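Uncharacterized protein (Streptococcus mutans, PDB 3L7Y) binds magnesium and probably acts as a phosphatase of the haloacid dehalogenase-like (HAD) hydrolase superfamily. Local coordinates at residues A[245-251]-A[263-269]; A[46-51]-A[287-293]; A[55-61]-A[88-92]; A[207-211]-A[222-226]. All coordinates share one frame; numbering follows the deposited sequence.

Contact 1: A[245-251]-A[263-269]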
# COMPACT_ATOMS: atom_id res chain seq x y z
N ASP A 245 -0.11 2.64 21.14
CA ASP A 245 0.08 3.93 21.80
C ASP A 245 1.39 4.59 21.37
O ASP A 245 1.55 5.81 21.52
CB ASP A 245 0.02 3.79 23.32
CG ASP A 245 -1.39 3.54 23.83
OD1 ASP A 245 -2.37 3.81 23.10
OD2 ASP A 245 -1.51 3.06 24.97
N HIS A 246 2.31 3.79 20.84
CA HIS A 246 3.60 4.29 20.38
C HIS A 246 3.63 4.47 18.86
O HIS A 246 4.66 4.82 18.28
CB HIS A 246 4.72 3.31 20.75
CG HIS A 246 4.56 2.71 22.12
ND1 HIS A 246 4.26 1.38 22.32
CD2 HIS A 246 4.66 3.27 23.35
CE1 HIS A 246 4.19 1.14 23.62
NE2 HIS A 246 4.43 2.27 24.26
N LEU A 247 2.51 4.19 18.22
CA LEU A 247 2.45 4.27 16.76
C LEU A 247 2.03 5.65 16.26
O LEU A 247 1.01 6.20 16.68
CB LEU A 247 1.54 3.17 16.20
CG LEU A 247 1.43 3.11 14.68
CD1 LEU A 247 2.81 2.93 14.04
CD2 LEU A 247 0.51 2.00 14.24
N MET A 248 2.85 6.23 15.39
CA MET A 248 2.46 7.39 14.62
C MET A 248 2.35 6.94 13.16
O MET A 248 3.24 6.24 12.68
CB MET A 248 3.49 8.51 14.77
CG MET A 248 3.32 9.68 13.80
SD MET A 248 4.71 10.85 13.87
CE MET A 248 4.29 11.71 15.38
N ALA A 249 1.28 7.33 12.48
CA ALA A 249 1.01 6.86 11.12
C ALA A 249 0.34 7.91 10.25
O ALA A 249 -0.50 8.67 10.74
CB ALA A 249 0.15 5.61 11.18
N PHE A 250 0.72 7.95 8.97
CA PHE A 250 0.20 8.91 8.00
C PHE A 250 -0.48 8.22 6.82
O PHE A 250 0.04 7.24 6.33
CB PHE A 250 1.34 9.76 7.44
CG PHE A 250 2.11 10.53 8.48
CD1 PHE A 250 3.15 9.92 9.16
CD2 PHE A 250 1.78 11.84 8.78
CE1 PHE A 250 3.87 10.60 10.12
CE2 PHE A 250 2.50 12.55 9.74
CZ PHE A 250 3.54 11.93 10.42
N GLY A 251 -1.61 8.74 6.34
CA GLY A 251 -2.28 8.16 5.19
C GLY A 251 -3.16 9.18 4.49
O GLY A 251 -3.42 10.27 5.04
N ALA A 263 -3.37 3.46 14.90
CA ALA A 263 -2.33 4.30 15.48
C ALA A 263 -2.94 5.32 16.44
O ALA A 263 -3.90 6.00 16.09
CB ALA A 263 -1.56 5.02 14.38
N LYS A 264 -2.37 5.44 17.63
CA LYS A 264 -2.79 6.52 18.51
C LYS A 264 -2.46 7.86 17.86
O LYS A 264 -3.29 8.78 17.87
CB LYS A 264 -2.15 6.40 19.90
CG LYS A 264 -2.50 7.59 20.81
CD LYS A 264 -1.79 7.49 22.16
CE LYS A 264 -2.46 8.41 23.19
NZ LYS A 264 -1.98 8.15 24.57
N TYR A 265 -1.26 7.99 17.29
CA TYR A 265 -0.88 9.24 16.62
C TYR A 265 -1.10 9.18 15.10
O TYR A 265 -0.15 9.14 14.28
CB TYR A 265 0.54 9.68 17.00
CG TYR A 265 0.72 9.72 18.50
CD1 TYR A 265 0.19 10.77 19.26
CD2 TYR A 265 1.37 8.69 19.17
CE1 TYR A 265 0.34 10.80 20.66
CE2 TYR A 265 1.51 8.71 20.55
CZ TYR A 265 1.00 9.76 21.29
OH TYR A 265 1.15 9.76 22.65
N SER A 266 -2.38 9.17 14.73
CA SER A 266 -2.81 8.96 13.36
C SER A 266 -3.06 10.29 12.66
O SER A 266 -3.84 11.14 13.16
CB SER A 266 -4.07 8.10 13.34
OG SER A 266 -4.96 8.52 14.35
N TYR A 267 -2.40 10.45 11.52
CA TYR A 267 -2.44 11.69 10.75
C TYR A 267 -3.05 11.47 9.37
O TYR A 267 -2.50 10.71 8.59
CB TYR A 267 -1.02 12.27 10.60
CG TYR A 267 -0.45 12.86 11.87
CD1 TYR A 267 -0.59 14.22 12.15
CD2 TYR A 267 0.18 12.06 12.80
CE1 TYR A 267 -0.09 14.76 13.34
CE2 TYR A 267 0.68 12.58 13.98
CZ TYR A 267 0.55 13.94 14.25
OH TYR A 267 1.05 14.45 15.42
N ALA A 268 -4.17 12.14 9.08
CA ALA A 268 -4.65 12.23 7.71
C ALA A 268 -4.04 13.45 7.05
O ALA A 268 -4.00 14.53 7.64
CB ALA A 268 -6.18 12.33 7.67
N MET A 269 -3.57 13.29 5.81
CA MET A 269 -3.02 14.42 5.07
C MET A 269 -4.13 15.43 4.78
O MET A 269 -5.30 15.05 4.62
CB MET A 269 -2.38 13.93 3.76
CG MET A 269 -1.35 12.82 3.95
SD MET A 269 -0.02 13.31 5.07
CE MET A 269 0.75 14.65 4.15
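Strands 247-251 and 265-268 run parallel, their axes 4.6 Å apart and 11° from exact alignment, joined by five backbone hydrogen bonds from Tyr-265 N to Leu-247 O through to Met-269 N to Gly-251 O. With helix 257-262 between them they form a beta-alpha-beta crossover in the Rossmann-like core of a HAD hydrolase. Met-248, Phe-250, Tyr-265 and Tyr-267 share one face of the sheet. Phe-250 and Tyr-267 lie side by side with ring planes at 21°, yet the rings are slid apart and barely overlap; Phe-250 CD2 instead rests 3.4 Å from Tyr-267 CB. Both rings also touch Val-295 of helix 291-301, a contact that broad aromatic surfaces suit. Met-248 extends from the strand with CG anti to the backbone N (chi1 169°), which lets CG reach 3.9 Å from Tyr-267 CE2 while SD makes an oblique Met-aromatic contact. Small residues occupy the other face, where helix 257-262 packs: its Met-259 touches Ala-249 and its Leu-260 touches Ser-266, whose OG pairs with Asn-281 N. Gly-251 adjoins the magnesium ligand Asp-43. Just after the helix, Ala-263 CB touches two residues at once, at 3.6 Å from Leu-247 CG and 3.7 Å from Ala-249 CB.

Contact 2: A[46-51]-A[287-293]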
# COMPACT_ATOMS: atom_id res chain seq x y z
N GLY A 46 0.57 10.10 -2.42
CA GLY A 46 -0.44 11.00 -1.88
C GLY A 46 -0.20 11.42 -0.45
O GLY A 46 -0.96 12.20 0.12
N THR A 47 0.88 10.89 0.14
CA THR A 47 1.19 11.09 1.55
C THR A 47 2.66 11.49 1.71
O THR A 47 2.97 12.68 1.72
CB THR A 47 0.87 9.83 2.38
OG1 THR A 47 -0.51 9.47 2.19
CG2 THR A 47 1.11 10.09 3.87
N PHE A 48 3.56 10.52 1.83
CA PHE A 48 5.00 10.81 1.89
C PHE A 48 5.43 11.47 0.59
O PHE A 48 6.18 12.44 0.59
CB PHE A 48 5.81 9.52 2.13
CG PHE A 48 7.30 9.74 2.36
CD1 PHE A 48 7.79 10.08 3.62
CD2 PHE A 48 8.21 9.55 1.33
CE1 PHE A 48 9.17 10.26 3.83
CE2 PHE A 48 9.59 9.71 1.53
CZ PHE A 48 10.07 10.08 2.79
N LEU A 49 4.93 10.95 -0.53
CA LEU A 49 5.28 11.48 -1.85
C LEU A 49 4.41 12.67 -2.22
O LEU A 49 3.21 12.69 -1.93
CB LEU A 49 5.16 10.39 -2.91
CG LEU A 49 6.07 9.18 -2.70
CD1 LEU A 49 5.83 8.12 -3.78
CD2 LEU A 49 7.55 9.63 -2.66
N ASN A 50 5.03 13.65 -2.86
CA ASN A 50 4.32 14.84 -3.31
C ASN A 50 3.62 14.51 -4.62
O ASN A 50 3.69 13.39 -5.08
CB ASN A 50 5.27 16.04 -3.45
CG ASN A 50 6.33 15.85 -4.53
OD1 ASN A 50 6.12 15.12 -5.50
ND2 ASN A 50 7.47 16.52 -4.39
N SER A 51 2.92 15.48 -5.20
CA SER A 51 2.18 15.24 -6.43
C SER A 51 3.09 14.91 -7.64
O SER A 51 2.62 14.34 -8.63
CB SER A 51 1.28 16.43 -6.74
OG SER A 51 0.09 16.36 -5.96
N ASN A 287 0.47 16.60 1.11
CA ASN A 287 1.68 15.94 0.67
C ASN A 287 2.54 16.87 -0.18
O ASN A 287 3.70 16.59 -0.40
CB ASN A 287 1.35 14.66 -0.11
CG ASN A 287 0.61 14.93 -1.41
OD1 ASN A 287 0.91 14.34 -2.46
ND2 ASN A 287 -0.38 15.81 -1.35
N ASP A 288 1.95 17.97 -0.65
CA ASP A 288 2.72 18.93 -1.44
C ASP A 288 3.31 20.03 -0.55
O ASP A 288 3.95 20.96 -1.04
CB ASP A 288 1.88 19.53 -2.56
CG ASP A 288 1.74 18.59 -3.75
OD1 ASP A 288 2.66 17.77 -3.97
OD2 ASP A 288 0.72 18.66 -4.46
N GLU A 289 3.08 19.92 0.75
CA GLU A 289 3.78 20.78 1.69
C GLU A 289 4.57 19.97 2.70
O GLU A 289 4.68 20.35 3.86
CB GLU A 289 2.81 21.70 2.43
CG GLU A 289 1.86 22.45 1.52
CD GLU A 289 1.02 23.44 2.29
OE1 GLU A 289 1.53 24.01 3.28
OE2 GLU A 289 -0.16 23.64 1.92
N SER A 290 5.11 18.84 2.25
CA SER A 290 5.93 18.01 3.13
C SER A 290 5.23 17.74 4.47
O SER A 290 5.85 17.83 5.54
CB SER A 290 7.29 18.68 3.38
OG SER A 290 8.13 18.51 2.25
N GLY A 291 3.95 17.40 4.39
CA GLY A 291 3.13 17.24 5.58
C GLY A 291 3.67 16.22 6.56
O GLY A 291 3.56 16.38 7.77
N VAL A 292 4.24 15.14 6.02
CA VAL A 292 4.78 14.08 6.86
C VAL A 292 6.05 14.50 7.60
O VAL A 292 6.17 14.29 8.80
CB VAL A 292 5.09 12.80 6.03
CG1 VAL A 292 5.90 11.83 6.85
CG2 VAL A 292 3.79 12.14 5.56
N LEU A 293 7.02 15.07 6.88
CA LEU A 293 8.30 15.43 7.49
C LEU A 293 8.07 16.57 8.47
O LEU A 293 8.75 16.69 9.49
CB LEU A 293 9.32 15.83 6.44
CG LEU A 293 9.63 14.75 5.39
CD1 LEU A 293 10.71 15.24 4.46
CD2 LEU A 293 10.07 13.43 6.04
O HOH W 1 4.28 14.98 2.81
O HOH W 2 6.50 15.10 -0.22
O HOH W 3 -0.72 14.30 -4.47
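Val-292 CG1 lies at the edge of the Phe-48 ring, near its plane, 4.1 Å from CD1 of Phe-48, while Leu-293 CD2 approaches CE1 of that ring obliquely. CG of Phe-48 stands anti to its backbone N (chi1 -174°), which carries the ring toward helix 291-301; Phe-60 meets the same ring edge-to-face. The second flat group is the carboxylate of Asp-288. Each oxygen is met on its syn side and slightly out of plane: OD1 takes the N-H of Ser-51 at 2.6 Å, nearly straight at 170°, and OD2 takes the hydroxyl of Ser-51 with OG 2.8 Å away. Serine suits this place because its short hydroxyl adds a second donor beside its own backbone N-H. Asn-287 points toward segment 46-51, its CB 3.1 Å from Thr-47 O. Its OD1 sits 2.9 Å from Leu-49 O; two acceptors do not bond, so the amide's O and N may be exchanged. Gly-46 and Thr-47 end the DxDGT signature, whose Asp-43 and Asp-45 bind the magnesium, and Thr-47 OG1 is hydrogen-bonded to Asp-43 OD2. Thr-47 CG2 packs 3.8 Å from Val-292 CG2. Waters bridge Thr-47 O to Val-292 N and Phe-48 O to Asn-287 O. Held by two donors, the exposed carboxylate of Asp-288 probably stays ionised, and it fastens the segment after the metal-binding signature to the turn before the C-terminal helix.

Contact 3: A[55-61]-A[88-92]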
# COMPACT_ATOMS: atom_id res chain seq x y z
N TYR A 55 10.09 13.54 -3.04
CA TYR A 55 10.04 14.04 -1.67
C TYR A 55 11.35 14.74 -1.32
O TYR A 55 12.32 14.66 -2.07
CB TYR A 55 9.76 12.90 -0.69
CG TYR A 55 10.87 11.89 -0.59
CD1 TYR A 55 10.96 10.84 -1.49
CD2 TYR A 55 11.84 12.00 0.39
CE1 TYR A 55 12.00 9.90 -1.41
CE2 TYR A 55 12.87 11.08 0.49
CZ TYR A 55 12.94 10.04 -0.41
OH TYR A 55 13.97 9.14 -0.30
N ASP A 56 11.38 15.40 -0.18
CA ASP A 56 12.56 16.17 0.23
C ASP A 56 13.65 15.25 0.74
O ASP A 56 13.78 15.01 1.94
CB ASP A 56 12.17 17.20 1.29
CG ASP A 56 13.24 18.27 1.48
OD1 ASP A 56 14.44 17.93 1.39
OD2 ASP A 56 12.88 19.43 1.74
N HIS A 57 14.44 14.72 -0.19
CA HIS A 57 15.44 13.71 0.13
C HIS A 57 16.37 14.15 1.25
O HIS A 57 16.57 13.42 2.22
CB HIS A 57 16.25 13.35 -1.11
CG HIS A 57 15.50 12.49 -2.09
ND1 HIS A 57 14.58 13.00 -2.98
CD2 HIS A 57 15.53 11.16 -2.30
CE1 HIS A 57 14.08 12.02 -3.70
NE2 HIS A 57 14.64 10.89 -3.31
N ASN A 58 16.94 15.35 1.12
CA ASN A 58 17.86 15.87 2.12
C ASN A 58 17.21 15.96 3.50
O ASN A 58 17.76 15.48 4.49
CB ASN A 58 18.40 17.24 1.70
CG ASN A 58 19.32 17.16 0.50
OD1 ASN A 58 20.16 16.26 0.39
ND2 ASN A 58 19.18 18.12 -0.41
N ARG A 59 16.03 16.58 3.56
CA ARG A 59 15.36 16.78 4.84
C ARG A 59 15.07 15.42 5.45
O ARG A 59 15.23 15.22 6.65
CB ARG A 59 14.07 17.61 4.68
CG ARG A 59 13.33 17.88 5.98
CD ARG A 59 12.10 18.77 5.78
NE ARG A 59 11.52 19.17 7.05
CZ ARG A 59 10.38 19.84 7.19
NH1 ARG A 59 9.67 20.19 6.12
NH2 ARG A 59 9.94 20.15 8.40
N PHE A 60 14.66 14.47 4.60
CA PHE A 60 14.34 13.13 5.09
C PHE A 60 15.55 12.41 5.68
O PHE A 60 15.47 11.83 6.75
CB PHE A 60 13.74 12.24 3.99
CG PHE A 60 13.61 10.81 4.43
CD1 PHE A 60 12.63 10.44 5.35
CD2 PHE A 60 14.47 9.84 3.96
CE1 PHE A 60 12.52 9.12 5.77
CE2 PHE A 60 14.36 8.52 4.37
CZ PHE A 60 13.38 8.16 5.29
N GLN A 61 16.66 12.42 4.95
CA GLN A 61 17.83 11.69 5.42
C GLN A 61 18.33 12.24 6.76
O GLN A 61 18.81 11.49 7.61
CB GLN A 61 18.93 11.66 4.35
CG GLN A 61 18.60 10.70 3.20
CD GLN A 61 19.66 10.65 2.12
OE1 GLN A 61 20.06 11.68 1.58
NE2 GLN A 61 20.10 9.43 1.78
N HIS A 88 12.69 4.28 -3.97
CA HIS A 88 12.52 5.63 -3.45
C HIS A 88 13.58 5.96 -2.39
O HIS A 88 13.81 7.12 -2.06
CB HIS A 88 11.12 5.80 -2.84
CG HIS A 88 10.00 5.79 -3.83
ND1 HIS A 88 9.71 6.88 -4.64
CD2 HIS A 88 9.08 4.85 -4.13
CE1 HIS A 88 8.68 6.59 -5.40
NE2 HIS A 88 8.27 5.37 -5.12
N PHE A 89 14.22 4.92 -1.86
CA PHE A 89 15.21 5.07 -0.81
C PHE A 89 16.53 4.40 -1.21
O PHE A 89 17.04 3.50 -0.51
CB PHE A 89 14.65 4.49 0.49
CG PHE A 89 13.32 5.08 0.89
CD1 PHE A 89 12.13 4.44 0.57
CD2 PHE A 89 13.25 6.29 1.56
CE1 PHE A 89 10.90 4.99 0.93
CE2 PHE A 89 12.04 6.84 1.91
CZ PHE A 89 10.86 6.19 1.60
N PRO A 90 17.11 4.84 -2.33
CA PRO A 90 18.25 4.13 -2.93
C PRO A 90 19.39 3.97 -1.94
O PRO A 90 20.06 2.93 -1.96
CB PRO A 90 18.70 5.06 -4.07
CG PRO A 90 17.59 6.03 -4.27
CD PRO A 90 16.85 6.14 -2.97
N ASP A 91 19.61 4.97 -1.09
CA ASP A 91 20.79 4.99 -0.24
C ASP A 91 20.53 4.57 1.20
O ASP A 91 21.46 4.54 2.00
CB ASP A 91 21.44 6.39 -0.25
CG ASP A 91 21.86 6.85 -1.64
OD1 ASP A 91 22.22 5.99 -2.48
OD2 ASP A 91 21.83 8.07 -1.88
N CYS A 92 19.29 4.26 1.55
CA CYS A 92 19.03 3.90 2.93
C CYS A 92 17.93 2.85 3.10
O CYS A 92 17.55 2.54 4.23
CB CYS A 92 18.70 5.15 3.77
SG CYS A 92 17.12 5.86 3.34
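Tyr-55, Phe-60 and Phe-89 form an aromatic cluster in which neither ring from segment 55-61 stacks on Phe-89. The Tyr-55 ring lies oblique to that of Phe-89, planes at 38° and centroids 5.6 Å apart. Phe-60 comes to Phe-89 with its side chain crossing at about a right angle and its ring plane inclined by 54°; CE2 of Phe-60 is 3.8 Å from CD2 of Phe-89. At the edge of the Phe-60 ring, near its plane, Cys-92 SG lies 4.0 Å from CE2, a sulfur-aromatic contact that suits a small, polarisable side chain. Tyr-55 has CG lodged between its backbone N and carbonyl carbon (chi1 67°), which sends the phenol toward segment 88-92, where OH donates to His-88 O at 2.7 Å; that oxygen lies at the edge of the Tyr-55 ring, in its plane. One face of the Tyr-55 ring carries His-57, with CE1 3.8 Å above the plane and offset toward the rim. Helix 57-69 begins here with Asp-56 as N-cap, its OD1 accepting from Arg-59 N at 3.0 Å, so Phe-60 rises from the first turn of a capped helix. Phe-48 also meets the Tyr-55 ring, extending the group toward the magnesium-binding region. The cluster supplies apolar contact while the one phenol bond satisfies a carbonyl of the irregular segment 88-92, tying it to the residue just ahead of the N-cap.

Contact 4: A[207-211]-A[222-226]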
# COMPACT_ATOMS: atom_id res chain seq x y z
N SER A 207 -15.00 -15.13 -0.84
CA SER A 207 -15.14 -14.11 0.20
C SER A 207 -14.21 -14.23 1.41
O SER A 207 -13.74 -13.22 1.93
CB SER A 207 -16.58 -14.04 0.68
OG SER A 207 -16.75 -12.95 1.56
N GLN A 208 -13.96 -15.44 1.88
CA GLN A 208 -13.19 -15.57 3.10
C GLN A 208 -11.69 -15.36 2.86
O GLN A 208 -10.92 -15.17 3.80
CB GLN A 208 -13.42 -16.93 3.75
CG GLN A 208 -12.39 -17.96 3.37
CD GLN A 208 -12.40 -19.11 4.33
OE1 GLN A 208 -11.49 -19.95 4.33
NE2 GLN A 208 -13.43 -19.17 5.16
N ARG A 209 -11.30 -15.39 1.59
CA ARG A 209 -9.90 -15.32 1.19
C ARG A 209 -9.54 -13.99 0.54
O ARG A 209 -8.44 -13.49 0.75
CB ARG A 209 -9.58 -16.45 0.20
CG ARG A 209 -9.96 -17.84 0.69
CD ARG A 209 -8.81 -18.48 1.44
NE ARG A 209 -9.18 -19.81 1.92
CZ ARG A 209 -9.23 -20.89 1.15
NH1 ARG A 209 -8.93 -20.80 -0.14
NH2 ARG A 209 -9.57 -22.06 1.67
N LEU A 210 -10.44 -13.44 -0.27
CA LEU A 210 -10.11 -12.25 -1.08
C LEU A 210 -11.06 -11.09 -0.84
O LEU A 210 -12.27 -11.26 -0.79
CB LEU A 210 -10.11 -12.59 -2.57
CG LEU A 210 -9.19 -13.74 -3.06
CD1 LEU A 210 -9.41 -13.99 -4.55
CD2 LEU A 210 -7.72 -13.44 -2.74
N VAL A 211 -10.49 -9.90 -0.72
CA VAL A 211 -11.29 -8.71 -0.50
C VAL A 211 -10.67 -7.51 -1.19
O VAL A 211 -9.44 -7.41 -1.30
CB VAL A 211 -11.47 -8.45 1.03
CG1 VAL A 211 -10.23 -7.76 1.60
CG2 VAL A 211 -12.73 -7.62 1.30
N ILE A 222 -7.15 -6.18 -4.79
CA ILE A 222 -7.78 -7.38 -4.26
C ILE A 222 -6.73 -8.10 -3.45
O ILE A 222 -5.83 -8.73 -3.98
CB ILE A 222 -8.33 -8.29 -5.39
CG1 ILE A 222 -9.38 -7.54 -6.20
CG2 ILE A 222 -8.89 -9.58 -4.79
CD1 ILE A 222 -9.98 -8.33 -7.35
N ILE A 223 -6.83 -7.96 -2.13
CA ILE A 223 -5.84 -8.53 -1.25
C ILE A 223 -6.39 -9.74 -0.54
O ILE A 223 -7.59 -9.96 -0.53
CB ILE A 223 -5.42 -7.50 -0.17
CG1 ILE A 223 -6.66 -6.84 0.44
CG2 ILE A 223 -4.47 -6.46 -0.77
CD1 ILE A 223 -6.45 -6.25 1.86
N THR A 224 -5.48 -10.51 0.06
CA THR A 224 -5.85 -11.57 0.98
C THR A 224 -6.60 -10.93 2.14
O THR A 224 -6.08 -10.04 2.84
CB THR A 224 -4.60 -12.29 1.50
OG1 THR A 224 -3.99 -13.02 0.42
CG2 THR A 224 -4.94 -13.25 2.65
N LYS A 225 -7.83 -11.38 2.35
CA LYS A 225 -8.69 -10.78 3.37
C LYS A 225 -7.98 -10.68 4.72
O LYS A 225 -7.42 -11.66 5.22
CB LYS A 225 -10.00 -11.56 3.52
CG LYS A 225 -11.14 -10.77 4.19
CD LYS A 225 -12.16 -11.71 4.83
CE LYS A 225 -13.55 -11.11 4.88
NZ LYS A 225 -13.63 -9.78 5.53
N GLY A 226 -8.02 -9.50 5.32
CA GLY A 226 -7.42 -9.29 6.62
C GLY A 226 -5.97 -8.82 6.58
O GLY A 226 -5.45 -8.34 7.58
O HOH W 4 -8.00 -14.50 4.10
O HOH W 5 -5.98 -14.92 0.10
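Lys-225 lies across segment 207-211, its side chain meeting a succession of atoms. CB rests 3.7 Å from Gln-208 O, and CG packs 3.9 Å from Val-211 CB. Beyond it, CD and CE both lie 3.6 Å from Ser-207 O, before a bend at chi4 (-54°) turns NZ aside. A lysine suits this exposed border, since its long methylene chain can cover Val-211 and a row of carbonyls while its charged end stays at the surface. Its backbone N donates to Arg-209 O at 2.7 Å, from a direction 49° above the carbonyl plane. Strands 210-214 and 219-224 form an antiparallel beta hairpin at the margin of the six-stranded sheet, which probably belongs to the cap domain of this HAD protein. Val-211 and Ile-223 are a hydrogen-bonded pair, with Val-211 N to Ile-223 O at 2.9 Å and Ile-223 N to Val-211 O at 2.8 Å. Their branched side chains, well suited to strands, point the same way and touch CG1 to CG1 at 3.9 Å. Leu-210 diverges from that face to meet Ile-126 of helix 120-133, and Arg-209 forms a salt bridge with Asp-122 of that helix. Arg-209 O accepts from Lys-225 N and from a water that also donates to Thr-224 OG1; another water links Gln-208 O with Lys-225 O, so hydrogen bonding continues past the regular strand pairing.

From the N terminus, segment 46-51 opens contact 2, whose partner 287-293 comes 236 residues later and closes the longest loop. Contacts 3, 4 and 1 all fall within that span, one after another, and none crosses another. Contact 3 ties the start of helix 57-69 to the connection before strand 97-100. Contact 4 then closes the hairpin of the second sheet, and contact 1 joins neighbouring strands of the main sheet just before the chain returns to contact 2. Contact 2 touches both contact 1, through Thr-47, and contact 3, through Phe-48 and Leu-49. Contact 4 stands apart, its nearest neighbour being contact 1 at about 14 Å between nearest atoms.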